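Local coordinates for protein diketoreductase (Acinetobacter baylyi, PDB 4E12) that reduces dicarbonyl compounds with NADH and probably also interconverts (3S)-3-hydroxyacyl-CoA and 3-oxoacyl-CoA, as its relatives in fatty acid beta-oxidation do, at residues 12-17 with 144-149; 19-24 with 71-76; 53-58 with 64-69; 88-93 with 171-176; 139-144 with 189-194. All coordinates share one frame; numbering follows the deposited sequence.

Contact 1. Residues 12-17 with 144-149. With SO4 (sulfate ion), chain H; SO4 (sulfate ion), chain J.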
# COMPACT_ATOMS: atom_id res chain seq x y z
N THR A 12 -20.41 -17.26 17.47
CA THR A 12 -19.24 -17.69 18.21
C THR A 12 -18.21 -18.31 17.30
O THR A 12 -17.43 -19.17 17.73
CB THR A 12 -19.62 -18.70 19.30
OG1 THR A 12 -20.27 -19.84 18.71
CG2 THR A 12 -20.56 -18.03 20.30
N GLY A 13 -18.21 -17.86 16.05
CA GLY A 13 -17.22 -18.31 15.09
C GLY A 13 -15.85 -17.70 15.33
O GLY A 13 -15.57 -17.21 16.43
N VAL A 14 -15.00 -17.72 14.31
CA VAL A 14 -13.66 -17.15 14.42
C VAL A 14 -13.69 -15.70 14.93
O VAL A 14 -12.99 -15.36 15.88
CB VAL A 14 -12.93 -17.21 13.05
CG1 VAL A 14 -11.60 -16.47 13.12
CG2 VAL A 14 -12.69 -18.67 12.65
N LEU A 15 -14.53 -14.86 14.31
CA LEU A 15 -14.61 -13.45 14.67
C LEU A 15 -15.41 -13.22 15.95
O LEU A 15 -14.99 -12.45 16.81
CB LEU A 15 -15.19 -12.61 13.54
CG LEU A 15 -14.37 -12.56 12.25
CD1 LEU A 15 -15.17 -11.91 11.12
CD2 LEU A 15 -13.07 -11.80 12.51
N GLY A 16 -16.57 -13.84 16.07
CA GLY A 16 -17.36 -13.66 17.28
C GLY A 16 -16.65 -14.09 18.55
O GLY A 16 -16.78 -13.46 19.60
N SER A 17 -15.89 -15.18 18.48
CA SER A 17 -15.23 -15.67 19.68
C SER A 17 -14.09 -14.73 20.10
O SER A 17 -13.90 -14.49 21.29
CB SER A 17 -14.73 -17.11 19.54
OG SER A 17 -13.70 -17.19 18.58
N PHE A 144 -14.00 -5.36 13.40
CA PHE A 144 -12.72 -5.86 13.91
C PHE A 144 -11.92 -6.55 12.80
O PHE A 144 -12.44 -6.84 11.72
CB PHE A 144 -13.00 -6.90 15.00
CG PHE A 144 -13.70 -6.34 16.20
CD1 PHE A 144 -15.08 -6.10 16.17
CD2 PHE A 144 -13.00 -6.04 17.36
CE1 PHE A 144 -15.73 -5.58 17.29
CE2 PHE A 144 -13.64 -5.52 18.46
CZ PHE A 144 -15.00 -5.29 18.43
N ALA A 145 -10.66 -6.84 13.09
CA ALA A 145 -9.79 -7.53 12.14
C ALA A 145 -9.35 -8.86 12.75
O ALA A 145 -9.14 -8.94 13.96
CB ALA A 145 -8.57 -6.68 11.85
N ASN A 146 -9.19 -9.89 11.93
CA ASN A 146 -8.81 -11.21 12.45
C ASN A 146 -7.54 -11.08 13.33
O ASN A 146 -6.61 -10.34 12.99
CB ASN A 146 -8.58 -12.19 11.30
CG ASN A 146 -8.53 -13.63 11.76
OD1 ASN A 146 -8.98 -13.97 12.85
ND2 ASN A 146 -7.96 -14.49 10.92
N HIS A 147 -7.52 -11.79 14.46
CA HIS A 147 -6.47 -11.66 15.47
C HIS A 147 -6.55 -10.30 16.17
O HIS A 147 -5.59 -9.52 16.15
CB HIS A 147 -5.08 -11.90 14.86
CG HIS A 147 -4.89 -13.30 14.36
ND1 HIS A 147 -3.65 -13.89 14.26
CD2 HIS A 147 -5.78 -14.22 13.94
CE1 HIS A 147 -3.78 -15.11 13.79
NE2 HIS A 147 -5.07 -15.34 13.59
N VAL A 148 -7.69 -10.06 16.81
CA VAL A 148 -8.01 -8.76 17.39
C VAL A 148 -7.04 -8.35 18.49
O VAL A 148 -6.89 -7.16 18.75
CB VAL A 148 -9.45 -8.73 17.97
CG1 VAL A 148 -10.47 -9.11 16.90
CG2 VAL A 148 -9.56 -9.62 19.19
N TRP A 149 -6.41 -9.32 19.15
CA TRP A 149 -5.50 -8.99 20.24
C TRP A 149 -4.25 -8.28 19.70
O TRP A 149 -3.62 -7.50 20.41
CB TRP A 149 -5.10 -10.24 21.03
CG TRP A 149 -4.40 -11.26 20.20
CD1 TRP A 149 -3.05 -11.35 19.94
CD2 TRP A 149 -5.01 -12.34 19.49
NE1 TRP A 149 -2.80 -12.41 19.11
CE2 TRP A 149 -3.98 -13.04 18.81
CE3 TRP A 149 -6.33 -12.78 19.34
CZ2 TRP A 149 -4.23 -14.15 18.00
CZ3 TRP A 149 -6.58 -13.89 18.54
CH2 TRP A 149 -5.54 -14.56 17.88
S SO4 H . -16.84 -16.83 11.36
O1 SO4 H . -16.36 -16.30 10.07
O2 SO4 H . -16.51 -15.86 12.43
O3 SO4 H . -18.29 -17.04 11.31
O4 SO4 H . -16.17 -18.11 11.63
S SO4 J . -7.53 -18.05 12.38
O1 SO4 J . -7.85 -16.92 13.28
O2 SO4 J . -8.12 -19.29 12.94
O3 SO4 J . -6.07 -18.19 12.28
O4 SO4 J . -8.10 -17.80 11.04
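The dinucleotide-binding turn of the Rossmann fold meets the loop after strand 139-144 where Val-14 and Leu-15, at the start of helix 14-25, touch Asn-146. Methyl CG1 of Val-14 lies 3.6 Å from OD1 of Asn-146, the two side chains crossing obliquely. This branch stands anti to the backbone N (chi1 173°), whereas CG2 turns to the sulfate held at the helix start. Leu-15 reaches across with one methyl, its CD2 coming to 4.3 Å from CA of Asn-146. The contact is small and lies at the surface. OD1 of Asn-146 accepts a hydrogen bond from NE2 of Gln-18, one turn further along the same helix, which ties the loop to it.

Gly-13 and Gly-16 fit the GxGxxG pattern of NAD-binding Rossmann domains, and Thr-12, Val-14 and Leu-15 bind NAD(+) in this protein. Gly-13 is the N-cap, and its lack of a side chain leaves room for the sulfate. The first helical amides point at that anion: Leu-15 N gives a nearly straight bond of 2.9 Å to sulfate O2 (169°), and Val-14 N one of 3.0 Å to O4. The sulfate probably comes from the crystallisation liquor; its place is consistent with that of a dinucleotide phosphate, which in Rossmann folds sits over the helix start. A second sulfate lies beside the loop. His-147 NE2 donates to its O3 at 3.3 Å, nearly straight at 172°, and Asn-146 ND2 adds a weak bond of 3.3 Å to its O4.

Contact 2. Residues 19-24 with 71-76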
# COMPACT_ATOMS: atom_id res chain seq x y z
N ILE A 19 -13.98 -11.47 19.52
CA ILE A 19 -14.60 -10.25 20.00
C ILE A 19 -15.10 -10.47 21.42
O ILE A 19 -14.91 -9.63 22.30
CB ILE A 19 -15.79 -9.84 19.10
CG1 ILE A 19 -15.29 -9.47 17.70
CG2 ILE A 19 -16.57 -8.71 19.76
CD1 ILE A 19 -16.40 -9.20 16.68
N ALA A 20 -15.73 -11.62 21.63
CA ALA A 20 -16.26 -11.98 22.94
C ALA A 20 -15.14 -12.12 23.95
O ALA A 20 -15.25 -11.60 25.07
CB ALA A 20 -17.08 -13.25 22.84
N PHE A 21 -14.05 -12.77 23.56
CA PHE A 21 -12.96 -13.01 24.49
C PHE A 21 -12.22 -11.74 24.83
O PHE A 21 -11.95 -11.49 26.00
CB PHE A 21 -11.98 -14.08 24.00
CG PHE A 21 -11.08 -14.59 25.09
CD1 PHE A 21 -11.48 -15.68 25.86
CD2 PHE A 21 -9.86 -13.98 25.36
CE1 PHE A 21 -10.65 -16.16 26.90
CE2 PHE A 21 -9.03 -14.45 26.38
CZ PHE A 21 -9.43 -15.54 27.16
N GLN A 22 -11.87 -10.94 23.83
CA GLN A 22 -11.27 -9.63 24.06
C GLN A 22 -12.12 -8.80 25.03
O GLN A 22 -11.61 -8.14 25.93
CB GLN A 22 -11.11 -8.89 22.72
CG GLN A 22 -10.37 -7.54 22.81
CD GLN A 22 -8.88 -7.67 23.10
OE1 GLN A 22 -8.33 -8.77 23.19
NE2 GLN A 22 -8.21 -6.53 23.24
N THR A 23 -13.43 -8.84 24.83
CA THR A 23 -14.33 -8.03 25.64
C THR A 23 -14.39 -8.55 27.08
O THR A 23 -14.34 -7.77 28.04
CB THR A 23 -15.73 -7.95 24.98
OG1 THR A 23 -15.63 -7.24 23.75
CG2 THR A 23 -16.71 -7.22 25.88
N ALA A 24 -14.46 -9.87 27.23
CA ALA A 24 -14.40 -10.51 28.53
C ALA A 24 -13.06 -10.23 29.22
O ALA A 24 -13.03 -9.82 30.39
CB ALA A 24 -14.64 -12.01 28.40
N GLY A 71 -13.57 -18.19 32.40
CA GLY A 71 -14.56 -18.75 33.30
C GLY A 71 -15.74 -17.85 33.56
O GLY A 71 -16.79 -18.32 34.00
N GLY A 72 -15.57 -16.55 33.30
CA GLY A 72 -16.65 -15.61 33.53
C GLY A 72 -17.65 -15.44 32.39
O GLY A 72 -18.68 -14.79 32.57
N ILE A 73 -17.36 -16.01 31.22
CA ILE A 73 -18.23 -15.91 30.04
C ILE A 73 -19.51 -16.74 30.20
O ILE A 73 -19.47 -17.92 30.55
CB ILE A 73 -17.48 -16.37 28.76
CG1 ILE A 73 -16.37 -15.37 28.42
CG2 ILE A 73 -18.46 -16.57 27.62
CD1 ILE A 73 -15.44 -15.82 27.34
N ARG A 74 -20.65 -16.11 29.94
CA ARG A 74 -21.94 -16.81 30.01
C ARG A 74 -22.33 -17.29 28.60
O ARG A 74 -22.16 -16.55 27.63
CB ARG A 74 -22.99 -15.87 30.59
CG ARG A 74 -24.35 -16.52 30.87
CD ARG A 74 -25.27 -15.63 31.71
NE ARG A 74 -25.71 -14.42 31.01
CZ ARG A 74 -26.85 -14.32 30.34
NH1 ARG A 74 -27.68 -15.36 30.26
NH2 ARG A 74 -27.18 -13.18 29.74
N TYR A 75 -22.83 -18.51 28.49
CA TYR A 75 -23.21 -19.08 27.20
C TYR A 75 -24.71 -19.18 27.15
O TYR A 75 -25.34 -19.59 28.13
CB TYR A 75 -22.66 -20.49 27.04
CG TYR A 75 -21.17 -20.57 27.14
CD1 TYR A 75 -20.38 -20.66 25.99
CD2 TYR A 75 -20.53 -20.57 28.38
CE1 TYR A 75 -19.00 -20.74 26.07
CE2 TYR A 75 -19.14 -20.64 28.47
CZ TYR A 75 -18.39 -20.73 27.30
OH TYR A 75 -17.03 -20.80 27.35
N SER A 76 -25.28 -18.85 26.00
CA SER A 76 -26.73 -18.88 25.87
C SER A 76 -27.14 -19.31 24.46
O SER A 76 -26.49 -18.93 23.48
CB SER A 76 -27.28 -17.48 26.15
OG SER A 76 -28.69 -17.46 26.09
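Ile-73 presses its CG1 branch against Ala-24 on helix 14-25, and this pair is the tight part of the contact: Ala-24 CB lies 3.8 Å from Ile-73 CG1 and 4.0 Å from Ile-73 CD1. The small methyl of alanine suits the place, since it lets the connection between helix 65-72 and strand 74-76 come close to the helix, with the CA atoms of Ala-24 and Ile-73 6.8 Å apart. Ile-73 has CG1 beside its backbone N and anti to the carbonyl carbon (chi1 -68°), which turns CG1 to the helix; the extended chi2 (170°) then carries CD1 on to the ring of Phe-21, whose CD1 is 4.2 Å from CD1 of Ile-73, a looser touch.

Strand 74-76 is an outermost strand of the Rossmann sheet within this chain and pairs in parallel with strand 29-33, while helix 14-25 packs on one side of that sheet; Ile-73 therefore enters from the sheet's margin. Ala-24 also rests on Val-30, and the Phe-21 ring meets Tyr-54 edge-to-face, so apolar and aromatic groups surround the inner side. Toward solvent the character changes. Gly-71 and Gly-72, just before Ile-73, are exposed and have no side chain to add. Arg-74, next along the chain, is exposed too; its side chain is poorly ordered and takes no part in the packing against 19-24.

Contact 3. Residues 53-58 with 64-69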
# COMPACT_ATOMS: atom_id res chain seq x y z
N VAL A 53 -3.70 -18.60 23.87
CA VAL A 53 -3.00 -17.60 23.06
C VAL A 53 -2.74 -16.34 23.89
O VAL A 53 -1.64 -15.80 23.90
CB VAL A 53 -3.85 -17.18 21.83
CG1 VAL A 53 -3.11 -16.14 21.00
CG2 VAL A 53 -4.22 -18.40 21.00
N TYR A 54 -3.78 -15.86 24.57
CA TYR A 54 -3.62 -14.66 25.38
C TYR A 54 -2.53 -14.81 26.41
O TYR A 54 -1.64 -13.95 26.51
CB TYR A 54 -4.93 -14.24 26.04
CG TYR A 54 -5.80 -13.41 25.13
CD1 TYR A 54 -6.32 -12.19 25.56
CD2 TYR A 54 -6.10 -13.84 23.84
CE1 TYR A 54 -7.12 -11.42 24.73
CE2 TYR A 54 -6.89 -13.08 22.99
CZ TYR A 54 -7.40 -11.87 23.44
OH TYR A 54 -8.19 -11.13 22.61
N GLU A 55 -2.58 -15.88 27.18
CA GLU A 55 -1.59 -16.06 28.22
C GLU A 55 -0.16 -16.02 27.68
O GLU A 55 0.76 -15.63 28.40
CB GLU A 55 -1.91 -17.28 29.12
CG GLU A 55 -2.07 -18.62 28.43
CD GLU A 55 -2.87 -19.62 29.27
OE1 GLU A 55 -3.31 -19.26 30.39
OE2 GLU A 55 -3.06 -20.77 28.82
N LYS A 56 0.04 -16.36 26.41
CA LYS A 56 1.38 -16.28 25.81
C LYS A 56 1.61 -14.98 25.04
O LYS A 56 2.75 -14.53 24.93
CB LYS A 56 1.63 -17.46 24.87
CG LYS A 56 1.49 -18.85 25.50
CD LYS A 56 2.48 -19.10 26.61
CE LYS A 56 2.24 -20.47 27.25
NZ LYS A 56 3.12 -20.72 28.42
N GLU A 57 0.55 -14.38 24.50
CA GLU A 57 0.71 -13.25 23.57
C GLU A 57 0.22 -11.89 24.09
O GLU A 57 0.56 -10.85 23.52
CB GLU A 57 -0.01 -13.54 22.25
CG GLU A 57 0.46 -14.78 21.51
CD GLU A 57 1.87 -14.62 20.96
OE1 GLU A 57 2.37 -13.48 20.93
OE2 GLU A 57 2.46 -15.64 20.56
N VAL A 58 -0.58 -11.87 25.15
CA VAL A 58 -1.26 -10.61 25.46
C VAL A 58 -0.89 -10.11 26.85
O VAL A 58 -0.99 -10.85 27.82
CB VAL A 58 -2.81 -10.77 25.33
CG1 VAL A 58 -3.50 -9.49 25.74
CG2 VAL A 58 -3.19 -11.12 23.88
N GLY A 64 -3.18 -16.77 34.98
CA GLY A 64 -4.58 -17.00 35.27
C GLY A 64 -5.56 -15.90 34.88
O GLY A 64 -6.77 -16.13 34.93
N ALA A 65 -5.07 -14.73 34.49
CA ALA A 65 -6.01 -13.68 34.09
C ALA A 65 -6.85 -14.12 32.88
O ALA A 65 -8.06 -13.89 32.85
CB ALA A 65 -5.28 -12.38 33.81
N ALA A 66 -6.22 -14.76 31.90
CA ALA A 66 -6.93 -15.27 30.74
C ALA A 66 -8.02 -16.27 31.15
O ALA A 66 -9.15 -16.19 30.66
CB ALA A 66 -5.96 -15.91 29.75
N GLN A 67 -7.69 -17.22 32.03
CA GLN A 67 -8.69 -18.18 32.53
C GLN A 67 -9.80 -17.54 33.36
O GLN A 67 -10.95 -17.97 33.29
CB GLN A 67 -8.04 -19.33 33.31
CG GLN A 67 -7.63 -20.53 32.45
CD GLN A 67 -6.58 -20.19 31.41
OE1 GLN A 67 -6.00 -19.11 31.42
NE2 GLN A 67 -6.35 -21.12 30.50
N LYS A 68 -9.48 -16.52 34.15
CA LYS A 68 -10.55 -15.84 34.87
C LYS A 68 -11.54 -15.27 33.85
O LYS A 68 -12.76 -15.39 34.01
CB LYS A 68 -9.98 -14.74 35.77
CG LYS A 68 -11.01 -14.08 36.70
CD LYS A 68 -10.33 -13.08 37.64
CE LYS A 68 -11.32 -12.44 38.61
NZ LYS A 68 -12.37 -11.65 37.90
N ALA A 69 -11.02 -14.66 32.79
CA ALA A 69 -11.92 -14.11 31.78
C ALA A 69 -12.73 -15.25 31.16
O ALA A 69 -13.95 -15.14 30.99
CB ALA A 69 -11.13 -13.38 30.71
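The Tyr-54 ring carries Val-58 CG2 over one face, 3.6 Å above its plane and offset toward the rim, and meets Phe-21 and Phe-25 edge-to-face. It leads away from helix 65-72, so what Tyr-54 offers to that helix is its CB, 4.2 Å from CB of Ala-66. The phenol end goes instead to OE1 of Gln-22, probably in a hydrogen bond. The other flat groups, the carboxylate of Glu-55 and the amide of Gln-67, have planes only 13° apart, although the two side chains cross at about a right angle.

The helical parts 53-57 and 65-69 form a hairpin joined by a short loop, running nearly antiparallel at 151° with axes 9.4 Å apart. Ala-66 suits the middle of this interface: its single methyl also lies 4.2 Å from the backbone N of Glu-55, and the two CA atoms are 6.0 Å apart. Glu-55 places CG between the backbone N and the carbonyl carbon (chi1 56°), and its chain extends toward Gln-67. Gly-64, the N-cap of the second helix, has backbone angles that suit glycine, with no CB to press on the preceding carbonyl.

The chemistry is divided: methyl and methylene groups fill the inner side, where aromatic rings gather around Tyr-54, while a carboxylate and an amide, both partly exposed, face each other at the outer side and can probably stay hydrated.

Contact 4. Residues 88-93 with 171-176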
# COMPACT_ATOMS: atom_id res chain seq x y z
N LEU A 88 -24.99 -3.59 25.08
CA LEU A 88 -24.44 -3.59 23.72
C LEU A 88 -24.51 -5.01 23.20
O LEU A 88 -24.17 -5.95 23.92
CB LEU A 88 -22.97 -3.17 23.77
CG LEU A 88 -22.13 -3.25 22.49
CD1 LEU A 88 -22.61 -2.21 21.50
CD2 LEU A 88 -20.66 -3.00 22.83
N VAL A 89 -24.95 -5.15 21.96
CA VAL A 89 -24.93 -6.45 21.29
C VAL A 89 -24.04 -6.31 20.06
O VAL A 89 -24.26 -5.46 19.20
CB VAL A 89 -26.35 -6.86 20.84
CG1 VAL A 89 -26.32 -8.17 20.05
CG2 VAL A 89 -27.25 -7.00 22.07
N ILE A 90 -23.02 -7.14 20.01
CA ILE A 90 -22.15 -7.16 18.85
C ILE A 90 -22.57 -8.38 18.03
O ILE A 90 -22.50 -9.51 18.51
CB ILE A 90 -20.66 -7.24 19.27
CG1 ILE A 90 -20.30 -6.06 20.19
CG2 ILE A 90 -19.78 -7.16 18.03
CD1 ILE A 90 -18.89 -6.09 20.73
N GLU A 91 -23.03 -8.12 16.81
CA GLU A 91 -23.50 -9.15 15.91
C GLU A 91 -22.41 -9.62 14.94
O GLU A 91 -21.88 -8.83 14.15
CB GLU A 91 -24.73 -8.65 15.15
CG GLU A 91 -25.22 -9.58 14.06
CD GLU A 91 -24.48 -9.40 12.74
OE1 GLU A 91 -24.54 -8.31 12.18
OE2 GLU A 91 -23.81 -10.35 12.26
N ALA A 92 -22.09 -10.91 15.02
CA ALA A 92 -21.03 -11.52 14.21
C ALA A 92 -21.52 -12.87 13.70
O ALA A 92 -20.82 -13.88 13.82
CB ALA A 92 -19.74 -11.67 15.02
N VAL A 93 -22.74 -12.88 13.16
CA VAL A 93 -23.33 -14.08 12.56
C VAL A 93 -22.87 -14.16 11.10
O VAL A 93 -22.30 -13.20 10.58
CB VAL A 93 -24.87 -14.03 12.66
CG1 VAL A 93 -25.30 -13.90 14.11
CG2 VAL A 93 -25.40 -12.85 11.87
N VAL A 171 -17.23 4.21 20.54
CA VAL A 171 -15.83 4.57 20.45
C VAL A 171 -15.15 4.37 21.79
O VAL A 171 -14.05 3.83 21.85
CB VAL A 171 -15.61 6.03 19.97
CG1 VAL A 171 -14.14 6.41 20.12
CG2 VAL A 171 -16.02 6.15 18.51
N GLU A 172 -15.80 4.79 22.87
CA GLU A 172 -15.19 4.63 24.19
C GLU A 172 -15.15 3.16 24.59
O GLU A 172 -14.19 2.71 25.23
CB GLU A 172 -15.90 5.52 25.22
CG GLU A 172 -15.65 7.01 24.94
CD GLU A 172 -16.49 7.94 25.81
OE1 GLU A 172 -17.37 7.43 26.53
OE2 GLU A 172 -16.26 9.17 25.74
N PHE A 173 -16.18 2.41 24.21
CA PHE A 173 -16.15 0.97 24.44
C PHE A 173 -14.97 0.35 23.70
O PHE A 173 -14.24 -0.46 24.26
CB PHE A 173 -17.43 0.29 23.94
CG PHE A 173 -17.35 -1.20 23.92
CD1 PHE A 173 -17.50 -1.94 25.09
CD2 PHE A 173 -17.12 -1.87 22.72
CE1 PHE A 173 -17.41 -3.34 25.06
CE2 PHE A 173 -17.04 -3.27 22.67
CZ PHE A 173 -17.18 -4.01 23.84
N ALA A 174 -14.80 0.73 22.44
CA ALA A 174 -13.68 0.18 21.66
C ALA A 174 -12.34 0.36 22.40
O ALA A 174 -11.53 -0.58 22.54
CB ALA A 174 -13.63 0.84 20.29
N SER A 175 -12.10 1.57 22.89
CA SER A 175 -10.85 1.86 23.58
C SER A 175 -10.72 1.04 24.88
O SER A 175 -9.65 0.50 25.17
CB SER A 175 -10.77 3.35 23.90
OG SER A 175 -10.72 4.11 22.71
N ALA A 176 -11.82 0.94 25.62
CA ALA A 176 -11.91 0.19 26.88
C ALA A 176 -11.59 -1.27 26.70
O ALA A 176 -11.12 -1.93 27.64
CB ALA A 176 -13.29 0.34 27.49
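Leu-88 sets one methyl squarely on the ring of Phe-173. Its CD2 lies 3.6 Å from the ring centroid and only 9° off the normal, a CH-pi contact in which all six ring carbons are about equally distant. Chi1 of Leu-88 (173°) carries CG out from strand 88-91, anti to the backbone N, and chi2 (69°) turns CD2 onto the ring. Phe-173 extends its ring from helix 164-176 toward the sheet, with CG opposite its own N. Ile-90, two residues on and therefore on the same side of the strand, adopts another shape: CG1 sits beside the backbone N, and the extended chain brings CD1 to 3.9 Å from CE2 of Phe-173, the two side chains pointing at each other from opposite directions.

Strand 88-91 is a central parallel strand of the Rossmann sheet, and helix 164-176 packs on that sheet. Phe-173 also touches Val-7 of the adjoining strand 6-10 and meets the ring of Phe-28 edge-to-face. A large aromatic side chain suits this place, bridging 9.5 Å between the CA atoms of Leu-88 and Phe-173. Buried, and with no polar atom in the touching groups, the contact rests on dispersion and the exclusion of water.

Contact 5. Residues 139-144 with 189-194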
# COMPACT_ATOMS: atom_id res chain seq x y z
N PHE A 139 -27.94 1.89 16.17
CA PHE A 139 -27.34 0.87 15.33
C PHE A 139 -26.15 1.44 14.57
O PHE A 139 -26.22 2.54 14.01
CB PHE A 139 -28.36 0.31 14.34
CG PHE A 139 -27.82 -0.75 13.45
CD1 PHE A 139 -27.84 -0.60 12.06
CD2 PHE A 139 -27.28 -1.91 13.99
CE1 PHE A 139 -27.34 -1.59 11.22
CE2 PHE A 139 -26.77 -2.91 13.16
CZ PHE A 139 -26.80 -2.75 11.77
N LEU A 140 -25.04 0.71 14.58
CA LEU A 140 -23.88 1.09 13.79
C LEU A 140 -23.01 -0.12 13.51
O LEU A 140 -23.36 -1.24 13.88
CB LEU A 140 -23.08 2.21 14.48
CG LEU A 140 -22.77 2.07 15.97
CD1 LEU A 140 -21.99 0.79 16.26
CD2 LEU A 140 -22.02 3.29 16.47
N ALA A 141 -21.89 0.11 12.84
CA ALA A 141 -20.95 -0.98 12.61
C ALA A 141 -19.77 -0.80 13.53
O ALA A 141 -19.31 0.33 13.74
CB ALA A 141 -20.50 -1.00 11.16
N LEU A 142 -19.31 -1.91 14.10
CA LEU A 142 -18.07 -1.99 14.85
C LEU A 142 -17.31 -3.16 14.27
O LEU A 142 -17.64 -4.32 14.52
CB LEU A 142 -18.36 -2.23 16.34
CG LEU A 142 -17.15 -2.18 17.27
CD1 LEU A 142 -16.59 -0.76 17.24
CD2 LEU A 142 -17.55 -2.57 18.69
N HIS A 143 -16.29 -2.85 13.48
CA HIS A 143 -15.64 -3.82 12.61
C HIS A 143 -14.24 -4.09 13.10
O HIS A 143 -13.41 -3.19 13.22
CB HIS A 143 -15.62 -3.28 11.18
CG HIS A 143 -15.07 -4.25 10.17
ND1 HIS A 143 -13.93 -4.00 9.45
CD2 HIS A 143 -15.52 -5.46 9.77
CE1 HIS A 143 -13.69 -5.02 8.64
NE2 HIS A 143 -14.64 -5.92 8.82
N PHE A 144 -14.00 -5.36 13.40
CA PHE A 144 -12.72 -5.86 13.91
C PHE A 144 -11.92 -6.55 12.80
O PHE A 144 -12.44 -6.84 11.72
CB PHE A 144 -13.00 -6.90 15.00
CG PHE A 144 -13.70 -6.34 16.20
CD1 PHE A 144 -15.08 -6.10 16.17
CD2 PHE A 144 -13.00 -6.04 17.36
CE1 PHE A 144 -15.73 -5.58 17.29
CE2 PHE A 144 -13.64 -5.52 18.46
CZ PHE A 144 -15.00 -5.29 18.43
N ALA A 189 -18.30 1.21 1.98
CA ALA A 189 -18.09 -0.22 1.87
C ALA A 189 -16.61 -0.50 1.99
O ALA A 189 -15.79 0.17 1.36
CB ALA A 189 -18.61 -0.73 0.54
N GLY A 190 -16.28 -1.52 2.77
CA GLY A 190 -14.89 -1.84 3.05
C GLY A 190 -14.26 -0.95 4.10
O GLY A 190 -13.05 -1.03 4.35
N TYR A 191 -15.06 -0.09 4.73
CA TYR A 191 -14.54 0.79 5.78
C TYR A 191 -13.29 1.51 5.26
O TYR A 191 -13.25 1.93 4.10
CB TYR A 191 -14.23 -0.04 7.06
CG TYR A 191 -15.42 -0.83 7.57
CD1 TYR A 191 -16.25 -0.32 8.57
CD2 TYR A 191 -15.73 -2.09 7.06
CE1 TYR A 191 -17.36 -1.05 9.05
CE2 TYR A 191 -16.84 -2.82 7.52
CZ TYR A 191 -17.64 -2.29 8.52
OH TYR A 191 -18.73 -3.00 8.99
N VAL A 192 -12.27 1.62 6.11
CA VAL A 192 -11.00 2.24 5.74
C VAL A 192 -9.95 1.22 5.29
O VAL A 192 -9.43 1.31 4.18
CB VAL A 192 -10.41 3.10 6.90
CG1 VAL A 192 -9.04 3.62 6.52
CG2 VAL A 192 -11.34 4.29 7.19
N LEU A 193 -9.63 0.25 6.14
CA LEU A 193 -8.51 -0.65 5.82
C LEU A 193 -8.67 -1.40 4.50
O LEU A 193 -7.77 -1.40 3.66
CB LEU A 193 -8.28 -1.65 6.95
CG LEU A 193 -7.17 -2.65 6.65
CD1 LEU A 193 -5.84 -1.95 6.34
CD2 LEU A 193 -7.04 -3.60 7.82
N ASN A 194 -9.80 -2.08 4.33
CA ASN A 194 -10.05 -2.82 3.10
C ASN A 194 -10.10 -1.88 1.90
O ASN A 194 -9.70 -2.24 0.79
CB ASN A 194 -11.34 -3.63 3.22
CG ASN A 194 -11.24 -4.70 4.29
OD1 ASN A 194 -10.15 -5.18 4.61
ND2 ASN A 194 -12.39 -5.07 4.87
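His-143 stacks on Tyr-191, and its side chain can be followed outward over that ring. CB comes first, 3.7 Å from the Tyr-191 centroid and over the face, in a CH-pi contact. CG and CD2 then lie 3.5 and 3.7 Å from CE2 of Tyr-191, and ND1 is 3.5 Å from CD2 of Tyr-191. The imidazole is displaced toward one rim of the phenol ring in an offset stack, centroids 4.1 Å apart and planes 2° from parallel. Extension from the strand, with CG anti to the backbone N (chi1 -175°), lays the ring there. At the far end CE1 is 4.0 Å from ND2 of Asn-194. Both ring nitrogens are engaged: ND1 is hydrogen-bonded to OE1 of Glu-155, and NE2 to OG of Ser-122, an NAD(+)-binding residue. These bonds and the stack fix the imidazole's rotation, consistent with the predicted importance of His-143 for catalysis.

Ala-141, two residues earlier and on the same side of the strand, meets the edge of Tyr-191, its CB 3.4 Å from the phenol OH. A small methyl leaves room for that end of the ring, whose OH is hydrogen-bonded to the Ser-121 carbonyl. Strand 139-144 runs between strands 116-119 and 153-158, and Tyr-191 lies against Glu-155 and Met-157 of the latter, in the connection leading to helix 193-209 of the C-terminal region, with Val-192 and Leu-193 touching Thr-221 of the second subunit.

In the fold
Contacts 2, 4 and 5 are buried, contact 3 is partly so, and contact 1 lies at the surface. Helix 14-25 serves both contacts 1 and 2, its start facing anions, its later turns apolar packing; Ile-19 also touches Ile-90 of contact 4 and Phe-144, the residue contacts 1 and 5 share. Helix 65-72 links contacts 2 and 3, joined further by Gln-22 and Tyr-54. Contacts 4 and 5 use different strands of one sheet and meet through Leu-142. Chemistry follows place: aliphatic and aromatic in 2 and 4, mixed at the hairpin of 3, methyl against amide in 1, with each segment holding its own sulfate, and in 5 an aromatic stack with hydrogen-bonded ends between the NAD-binding and C-terminal parts.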